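Side-chain contacts in DynE7 (Micromonospora chersina, PDB 2XEM), which probably cleaves a thioester-linked polyene intermediate from its carrier as a hot-dog fold thioesterase of enediyne (dynemicin) biosynthesis: residues E21-L24 with V25-Y29; A31-L34 with H35-G38. All coordinates share one frame; numbering follows the deposited sequence.

Contact 1. Residues E21-L24 with V25-Y29; sequences ETNL and VGNVY
Asn23 and Val25 illustrate how a single side chain can set a turn. The OD1 of Asn23 reaches forward two residues and accepts a bond from Val25 N, 3.2 Å from OD1, which makes an Asx turn. The donor stands 65° out of the amide plane, away from the lone-pair directions. With CG between the backbone N and the carbonyl carbon (chi1 72°), the amide folds over the start of the turn, and OD1 also lies 3.4 Å from Val25 CG2, the two side chains running alongside each other. The backbone repeats the theme one residue on. Gly26 N donates to Asn23 O at 2.8 Å, closing a type I beta turn from Asn23 to Gly26, and the positive phi of Gly26 (108°) leaves no room for a side chain beside the carbonyl oxygen of Val25.

Beyond the turn the two arms run back together. Tyr29 N gives its hydrogen to Glu21 O, 2.9 Å from the nitrogen, and the same oxygen receives a CA-H contact from Val28. Asn27 O faces Thr22 CA across the gap at 3.2 Å, and a weak bond from Asn23 N supports it. The edge of the Tyr29 ring meets Asn23 CG, while its hydroxyl bonds to Glu42 of the third subunit.

Val25 also touches the bound polyene ketone, which places the turn at the ligand site. Across the subunit boundary, Leu24 N bonds Thr22 OG1 of the second subunit. Lying between strand 11-16 and helix 32-48, the loop turns Val28 onto Tyr33 and Trp36 of that helix.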
loop_
_atom_site.group_PDB
_atom_site.type_symbol
_atom_site.label_atom_id
_atom_site.label_comp_id
_atom_site.label_asym_id
_atom_site.label_seq_id
_atom_site.Cartn_x
_atom_site.Cartn_y
_atom_site.Cartn_z
ATOM N N GLU D 21 -5.704 -3.782 4.079
ATOM C CA GLU D 21 -5.656 -2.556 4.880
ATOM C C GLU D 21 -5.651 -2.877 6.376
ATOM O O GLU D 21 -5.502 -1.981 7.216
ATOM C CB GLU D 21 -6.820 -1.619 4.548
ATOM C CG GLU D 21 -6.711 -1.041 3.163
ATOM C CD GLU D 21 -7.925 -0.217 2.776
ATOM O OE1 GLU D 21 -9.068 -0.594 3.131
ATOM O OE2 GLU D 21 -7.726 0.850 2.171
ATOM N N THR D 22 -5.822 -4.147 6.706
ATOM C CA THR D 22 -5.756 -4.573 8.081
ATOM C C THR D 22 -4.303 -4.921 8.441
ATOM O O THR D 22 -3.398 -4.721 7.634
ATOM C CB THR D 22 -6.781 -5.699 8.358
ATOM O OG1 THR D 22 -6.355 -6.883 7.678
ATOM C CG2 THR D 22 -8.233 -5.302 7.980
ATOM N N ASN D 23 -4.083 -5.392 9.673
ATOM C CA ASN D 23 -2.781 -5.829 10.145
ATOM C C ASN D 23 -3.006 -6.894 11.207
ATOM O O ASN D 23 -4.156 -7.189 11.535
ATOM C CB ASN D 23 -1.946 -4.632 10.636
ATOM C CG ASN D 23 -2.412 -4.061 11.929
ATOM O OD1 ASN D 23 -1.830 -4.336 12.978
ATOM N ND2 ASN D 23 -3.485 -3.322 11.906
ATOM N N LEU D 24 -1.927 -7.527 11.693
ATOM C CA LEU D 24 -2.019 -8.645 12.622
ATOM C C LEU D 24 -2.781 -8.329 13.918
ATOM O O LEU D 24 -3.362 -9.240 14.482
ATOM C CB LEU D 24 -0.619 -9.238 12.884
ATOM C CG LEU D 24 0.327 -8.495 13.830
ATOM C CD1 LEU D 24 1.614 -9.220 13.954
ATOM C CD2 LEU D 24 0.621 -7.096 13.370
ATOM N N VAL D 25 -2.810 -7.053 14.370
ATOM C CA VAL D 25 -3.627 -6.621 15.514
ATOM C C VAL D 25 -5.144 -6.861 15.255
ATOM O O VAL D 25 -5.888 -7.086 16.202
ATOM C CB VAL D 25 -3.298 -5.161 15.975
ATOM C CG1 VAL D 25 -4.142 -4.746 17.178
ATOM C CG2 VAL D 25 -1.818 -5.016 16.312
ATOM N N GLY D 26 -5.553 -6.862 13.992
ATOM C CA GLY D 26 -6.917 -7.162 13.568
ATOM C C GLY D 26 -7.709 -5.961 13.083
ATOM O O GLY D 26 -8.814 -6.114 12.553
ATOM N N ASN D 27 -7.156 -4.762 13.240
ATOM C CA ASN D 27 -7.801 -3.502 12.832
ATOM C C ASN D 27 -7.177 -2.909 11.571
ATOM O O ASN D 27 -6.189 -3.447 11.056
ATOM C CB ASN D 27 -7.746 -2.459 13.983
ATOM C CG ASN D 27 -6.394 -2.282 14.636
ATOM O OD1 ASN D 27 -6.246 -2.592 15.805
ATOM N ND2 ASN D 27 -5.379 -1.827 13.920
ATOM N N VAL D 28 -7.749 -1.797 11.073
ATOM C CA VAL D 28 -7.194 -1.037 9.952
ATOM C C VAL D 28 -5.899 -0.371 10.417
ATOM O O VAL D 28 -5.906 0.362 11.414
ATOM C CB VAL D 28 -8.192 -0.005 9.353
ATOM C CG1 VAL D 28 -7.552 0.800 8.221
ATOM C CG2 VAL D 28 -9.456 -0.702 8.860
ATOM N N TYR D 29 -4.788 -0.667 9.722
ATOM C CA TYR D 29 -3.516 -0.012 9.997
ATOM C C TYR D 29 -3.661 1.517 9.820
ATOM O O TYR D 29 -4.227 1.964 8.812
ATOM C CB TYR D 29 -2.416 -0.583 9.093
ATOM C CG TYR D 29 -1.042 -0.134 9.537
ATOM C CD1 TYR D 29 -0.377 0.899 8.874
ATOM C CD2 TYR D 29 -0.436 -0.687 10.664
ATOM C CE1 TYR D 29 0.869 1.342 9.303
ATOM C CE2 TYR D 29 0.796 -0.236 11.112
ATOM C CZ TYR D 29 1.466 0.742 10.402
ATOM O OH TYR D 29 2.721 1.095 10.807
#

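Contact 2. Residues A31-L34 with H35-G38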
loop_
_atom_site.group_PDB
_atom_site.type_symbol
_atom_site.label_atom_id
_atom_site.label_comp_id
_atom_site.label_asym_id
_atom_site.label_seq_id
_atom_site.Cartn_x
_atom_site.Cartn_y
_atom_site.Cartn_z
ATOM N N ALA D 31 -2.088 4.208 8.849
ATOM C CA ALA D 31 -1.670 4.996 7.676
ATOM C C ALA D 31 -2.681 4.943 6.497
ATOM O O ALA D 31 -2.699 5.862 5.682
ATOM C CB ALA D 31 -0.300 4.543 7.216
ATOM N N HIS D 32 -3.502 3.870 6.411
ATOM C CA HIS D 32 -4.578 3.774 5.413
ATOM C C HIS D 32 -5.594 4.888 5.448
ATOM O O HIS D 32 -6.093 5.290 4.396
ATOM C CB HIS D 32 -5.231 2.372 5.380
ATOM C CG HIS D 32 -4.213 1.299 5.093
ATOM N ND1 HIS D 32 -3.496 1.282 3.910
ATOM C CD2 HIS D 32 -3.781 0.288 5.875
ATOM C CE1 HIS D 32 -2.677 0.249 3.995
ATOM N NE2 HIS D 32 -2.801 -0.368 5.169
ATOM N N TYR D 33 -5.883 5.421 6.639
ATOM C CA TYR D 33 -6.805 6.554 6.802
ATOM C C TYR D 33 -6.331 7.789 6.019
ATOM O O TYR D 33 -7.156 8.568 5.531
ATOM C CB TYR D 33 -6.972 6.890 8.287
ATOM C CG TYR D 33 -7.762 5.862 9.067
ATOM C CD1 TYR D 33 -9.085 6.100 9.426
ATOM C CD2 TYR D 33 -7.168 4.667 9.498
ATOM C CE1 TYR D 33 -9.788 5.192 10.213
ATOM C CE2 TYR D 33 -7.870 3.747 10.270
ATOM C CZ TYR D 33 -9.176 4.018 10.634
ATOM O OH TYR D 33 -9.860 3.122 11.410
ATOM N N LEU D 34 -5.016 7.966 5.907
ATOM C CA LEU D 34 -4.434 9.055 5.103
ATOM C C LEU D 34 -4.557 8.798 3.626
ATOM O O LEU D 34 -4.854 9.736 2.916
ATOM C CB LEU D 34 -2.961 9.368 5.506
ATOM C CG LEU D 34 -2.774 10.091 6.863
ATOM C CD1 LEU D 34 -3.701 11.295 7.010
ATOM C CD2 LEU D 34 -2.933 9.120 8.061
ATOM N N HIS D 35 -4.373 7.535 3.149
ATOM C CA HIS D 35 -4.653 7.178 1.756
ATOM C C HIS D 35 -6.071 7.548 1.385
ATOM O O HIS D 35 -6.290 8.078 0.304
ATOM C CB HIS D 35 -4.452 5.666 1.478
ATOM C CG HIS D 35 -3.033 5.251 1.461
ATOM N ND1 HIS D 35 -2.369 5.066 0.292
ATOM C CD2 HIS D 35 -2.219 4.936 2.489
ATOM C CE1 HIS D 35 -1.152 4.687 0.626
ATOM N NE2 HIS D 35 -1.019 4.615 1.947
ATOM N N TRP D 36 -7.037 7.268 2.294
ATOM C CA TRP D 36 -8.452 7.504 2.062
ATOM C C TRP D 36 -8.802 8.977 1.844
ATOM O O TRP D 36 -9.764 9.256 1.135
ATOM C CB TRP D 36 -9.299 6.924 3.191
ATOM C CG TRP D 36 -9.174 5.441 3.395
ATOM C CD1 TRP D 36 -8.608 4.523 2.547
ATOM C CD2 TRP D 36 -9.627 4.711 4.533
ATOM N NE1 TRP D 36 -8.659 3.274 3.102
ATOM C CE2 TRP D 36 -9.283 3.355 4.324
ATOM C CE3 TRP D 36 -10.304 5.072 5.722
ATOM C CZ2 TRP D 36 -9.595 2.360 5.247
ATOM C CZ3 TRP D 36 -10.574 4.086 6.662
ATOM C CH2 TRP D 36 -10.237 2.749 6.416
ATOM N N GLN D 37 -8.026 9.902 2.436
ATOM C CA GLN D 37 -8.135 11.356 2.165
ATOM C C GLN D 37 -7.842 11.643 0.698
ATOM O O GLN D 37 -8.565 12.416 0.072
ATOM C CB GLN D 37 -7.154 12.142 3.043
ATOM C CG GLN D 37 -7.544 12.134 4.503
ATOM C CD GLN D 37 -6.631 12.967 5.366
ATOM O OE1 GLN D 37 -5.690 13.606 4.908
ATOM N NE2 GLN D 37 -6.895 12.969 6.652
ATOM N N GLY D 38 -6.781 11.007 0.182
ATOM C CA GLY D 38 -6.390 11.075 -1.216
ATOM C C GLY D 38 -7.500 10.539 -2.110
ATOM O O GLY D 38 -7.901 11.214 -3.053
#
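Trp36 lies with one face of its indole over the carbonyl oxygen of His32, 3.2 Å above the ring plane, while the backbone N of Trp36 donates to His32 O at 3.0 Å. One residue thus meets His32 O twice, by a bond from its backbone and by the face of its ring. CG of Trp36 stands anti to its own carbonyl carbon and beside the backbone N (chi1 -60°), which swings the indole back over the preceding turn of helix. The six-membered ring meets Tyr33 there, CZ3 coming 3.7 Å from CD1 of Tyr33 over one face of the phenol ring, with the planes oblique at 44°. At the indole's polar edge, Trp36 NE1 hydrogen-bonds Glu21 OE2. With an alanine here, Glu21 OE2 would probably lose its indole partner and the Tyr33 face its cover. Next along this packed side, Leu34 CD1 rests 3.6 Å from NE2 of Gln37, whose amide bonds to Tyr101.

The other side is looser and only partly buried. His32 and His35 run alongside each other, but their ring centroids are 5.7 Å apart. CD2 of His35 points at Ala31 O, edge on, at 3.4 Å. There subunits complete the packing: His35 ND1 bonds to Asp20 of the fourth subunit, and its NE2 to NE2 of His35 of the third. In that pair one NE2 must carry a proton and the other not, so the two rings probably differ in tautomer or in charge.

Overall arrangement
Followed from the N terminus, the chain leaves strand 11-16 and enters contact 1, where residues 21-29 close a loop on themselves. After a single intervening residue it enters contact 2, the first turns of helix 32-48. The two are in series, neither nested nor crossed, with centres about 14 Å apart, yet they touch. Besides the bond from Glu21 to Trp36, Glu21 O packs 3.1 Å from CD2 of His32, so the loop is tied back onto the helix it leads into. Contact 1 joins the ligand site to a subunit boundary. Contact 2 seats the helix against the strands of the hot-dog fold and, through its histidines, against other subunits.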